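C-type lectin domain family 4, member b1 (Mus musculus, PDB 6LFJ) binds mannose-type sugars through a calcium ion in its C-type lectin domain and may help regulate the differentiation and maturation of dendritic cells. Local coordinates at residues A[87-92]-A[114-119]. Numbering follows the deposited sequence.
With CA (calcium ion), chain C; MAN (alpha-D-mannopyranose), chain G.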
loop_
_atom_site.group_PDB
_atom_site.type_symbol
_atom_site.label_atom_id
_atom_site.label_comp_id
_atom_site.label_asym_id
_atom_site.label_seq_id
_atom_site.Cartn_x
_atom_site.Cartn_y
_atom_site.Cartn_z
ATOM N N SER A 87 9.347 -2.583 10.424
ATOM C CA SER A 87 10.681 -2.976 9.897
ATOM C C SER A 87 11.075 -2.126 8.676
ATOM O O SER A 87 12.257 -2.174 8.319
ATOM C CB SER A 87 10.747 -4.464 9.592
ATOM O OG SER A 87 9.956 -4.802 8.450
ATOM N N VAL A 88 10.147 -1.379 8.063
ATOM C CA VAL A 88 10.425 -0.531 6.863
ATOM C C VAL A 88 10.024 0.917 7.161
ATOM O O VAL A 88 9.242 1.490 6.389
ATOM C CB VAL A 88 9.705 -1.069 5.611
ATOM C CG1 VAL A 88 10.271 -0.457 4.345
ATOM C CG2 VAL A 88 9.753 -2.583 5.521
ATOM N N THR A 89 10.578 1.494 8.224
ATOM C CA THR A 89 10.287 2.871 8.686
ATOM C C THR A 89 11.580 3.695 8.680
ATOM O O THR A 89 12.676 3.115 8.535
ATOM C CB THR A 89 9.645 2.831 10.072
ATOM O OG1 THR A 89 10.518 2.114 10.953
ATOM C CG2 THR A 89 8.272 2.196 10.036
ATOM N N PHE A 90 11.455 5.007 8.851
ATOM C CA PHE A 90 12.570 5.966 8.657
ATOM C C PHE A 90 12.571 6.984 9.792
ATOM O O PHE A 90 12.882 8.150 9.557
ATOM C CB PHE A 90 12.432 6.579 7.263
ATOM C CG PHE A 90 12.472 5.512 6.206
ATOM C CD1 PHE A 90 13.670 4.894 5.885
ATOM C CD2 PHE A 90 11.302 5.037 5.634
ATOM C CE1 PHE A 90 13.703 3.855 4.962
ATOM C CE2 PHE A 90 11.339 4.007 4.709
ATOM C CZ PHE A 90 12.540 3.421 4.374
ATOM N N TRP A 91 12.238 6.528 10.994
ATOM C CA TRP A 91 12.212 7.371 12.211
ATOM C C TRP A 91 13.616 7.928 12.443
ATOM O O TRP A 91 14.553 7.150 12.376
ATOM C CB TRP A 91 11.740 6.556 13.420
ATOM C CG TRP A 91 10.318 6.087 13.349
ATOM C CD1 TRP A 91 9.887 4.810 13.172
ATOM C CD2 TRP A 91 9.135 6.887 13.484
ATOM N NE1 TRP A 91 8.517 4.759 13.164
ATOM C CE2 TRP A 91 8.029 6.019 13.359
ATOM C CE3 TRP A 91 8.898 8.247 13.689
ATOM C CZ2 TRP A 91 6.715 6.465 13.460
ATOM C CZ3 TRP A 91 7.598 8.694 13.773
ATOM C CH2 TRP A 91 6.523 7.811 13.659
ATOM N N HIS A 92 13.749 9.212 12.750
ATOM C CA HIS A 92 15.014 9.778 13.283
ATOM C C HIS A 92 15.398 9.057 14.585
ATOM O O HIS A 92 14.527 8.495 15.275
ATOM C CB HIS A 92 14.914 11.296 13.500
ATOM C CG HIS A 92 15.198 12.113 12.288
ATOM N ND1 HIS A 92 16.371 11.983 11.563
ATOM C CD2 HIS A 92 14.471 13.082 11.684
ATOM C CE1 HIS A 92 16.341 12.836 10.553
ATOM N NE2 HIS A 92 15.190 13.524 10.606
ATOM N N TRP A 114 17.397 12.841 6.084
ATOM C CA TRP A 114 15.938 12.900 6.283
ATOM C C TRP A 114 15.493 11.773 7.215
ATOM O O TRP A 114 16.119 10.718 7.255
ATOM C CB TRP A 114 15.223 12.839 4.947
ATOM C CG TRP A 114 15.447 14.024 4.074
ATOM C CD1 TRP A 114 16.370 14.144 3.075
ATOM C CD2 TRP A 114 14.666 15.227 4.057
ATOM N NE1 TRP A 114 16.232 15.354 2.455
ATOM C CE2 TRP A 114 15.196 16.040 3.036
ATOM C CE3 TRP A 114 13.589 15.705 4.820
ATOM C CZ2 TRP A 114 14.676 17.299 2.749
ATOM C CZ3 TRP A 114 13.070 16.948 4.534
ATOM C CH2 TRP A 114 13.612 17.732 3.511
ATOM N N GLY A 115 14.436 12.026 7.960
ATOM C CA GLY A 115 13.863 11.051 8.890
ATOM C C GLY A 115 12.553 11.562 9.440
ATOM O O GLY A 115 12.251 12.776 9.248
ATOM N N TRP A 116 11.806 10.662 10.083
ATOM C CA TRP A 116 10.459 10.942 10.611
ATOM C C TRP A 116 10.545 11.383 12.063
ATOM O O TRP A 116 11.435 10.919 12.812
ATOM C CB TRP A 116 9.550 9.729 10.499
ATOM C CG TRP A 116 9.397 9.141 9.135
ATOM C CD1 TRP A 116 9.752 9.642 7.916
ATOM C CD2 TRP A 116 8.743 7.895 8.873
ATOM N NE1 TRP A 116 9.384 8.774 6.916
ATOM C CE2 TRP A 116 8.759 7.694 7.477
ATOM C CE3 TRP A 116 8.170 6.922 9.697
ATOM C CZ2 TRP A 116 8.205 6.558 6.892
ATOM C CZ3 TRP A 116 7.618 5.801 9.115
ATOM C CH2 TRP A 116 7.652 5.616 7.733
ATOM N N ASN A 117 9.596 12.227 12.435
ATOM C CA ASN A 117 9.432 12.743 13.809
ATOM C C ASN A 117 7.937 12.756 14.138
ATOM O O ASN A 117 7.154 13.311 13.348
ATOM C CB ASN A 117 10.033 14.141 13.945
ATOM C CG ASN A 117 9.819 14.714 15.330
ATOM O OD1 ASN A 117 9.814 13.957 16.301
ATOM N ND2 ASN A 117 9.651 16.031 15.427
ATOM N N ASP A 118 7.551 12.182 15.271
ATOM C CA ASP A 118 6.171 12.353 15.783
ATOM C C ASP A 118 6.045 13.777 16.328
ATOM O O ASP A 118 6.986 14.253 17.007
ATOM C CB ASP A 118 5.781 11.271 16.787
ATOM C CG ASP A 118 6.636 11.172 18.031
ATOM O OD1 ASP A 118 7.801 11.607 17.988
ATOM O OD2 ASP A 118 6.131 10.624 19.033
ATOM N N ILE A 119 4.943 14.442 16.000
ATOM C CA ILE A 119 4.683 15.842 16.453
ATOM C C ILE A 119 3.192 16.026 16.700
ATOM O O ILE A 119 2.397 15.166 16.303
ATOM C CB ILE A 119 5.185 16.917 15.470
ATOM C CG1 ILE A 119 4.491 16.845 14.106
ATOM C CG2 ILE A 119 6.699 16.892 15.342
ATOM C CD1 ILE A 119 4.487 18.185 13.391
HETATM CA CA CA C . 8.804 13.583 18.477
HETATM C C1 MAN G . 10.944 18.817 19.566
HETATM C C2 MAN G . 9.718 18.153 18.904
HETATM C C3 MAN G . 9.710 16.648 19.211
HETATM C C4 MAN G . 11.007 16.027 18.815
HETATM C C5 MAN G . 12.175 16.756 19.470
HETATM C C6 MAN G . 13.489 16.332 18.802
HETATM O O2 MAN G . 9.732 18.361 17.508
HETATM O O3 MAN G . 8.668 16.047 18.517
HETATM O O4 MAN G . 11.032 14.688 19.267
HETATM O O5 MAN G . 12.152 18.153 19.189
HETATM O O6 MAN G . 14.573 16.736 19.626
#
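Trp91 pairs with Trp116 in a single beta bridge where the chain from Thr89 to His92 runs at 93° to the direction of Trp114-Asp118: Trp116 N donates to Phe90 O, and Trp116 O, approached on a lone pair in its carbonyl plane, accepts from His92 N at 2.9 Å. This is the long-loop region of a C-type lectin fold, resting on the strand that carries the WND motif, Trp116-Asn117-Asp118. Trp116 is the hub of an aromatic cluster, and its broad indole suits a place with neighbours on a face and an edge. Over one face lie Phe90 CB, which makes a CH-pi contact with the five-membered ring, and the backbone of Thr89 and Phe90. The Phe90 ring turns its edge, CD2, toward Trp116 CZ2 (3.7 Å) in an offset edge-to-face pair. At the Trp116 rim, CE3 points into the face of Trp91, 3.8 Å above its plane, and the two indoles stand at 82°. Both indole N-H groups have partners outside, Trp116 NE1 with Gln51 and Trp91 NE1 with Tyr84. With CG anti to the carbonyl carbon (chi1 -85°), the His92 imidazole swings over Gly115, whose CA, bearing only hydrogens, makes a CH-pi contact 3.4 Å from the ring centroid. Histidine also offers a polar edge: NE2 is hydrogen-bonded to Tyr107 O on strand 103-109. Asp118 gives calcium its backbone O and OD1, hard oxygen ligands; the Asn117 side chain, Glu95, Ser97 and Glu101 complete the protein ligands, and Arg74 salt-bridges Asp118 OD2. Mannose adds O3 and O4, the former 2.5 Å from the calcium ion.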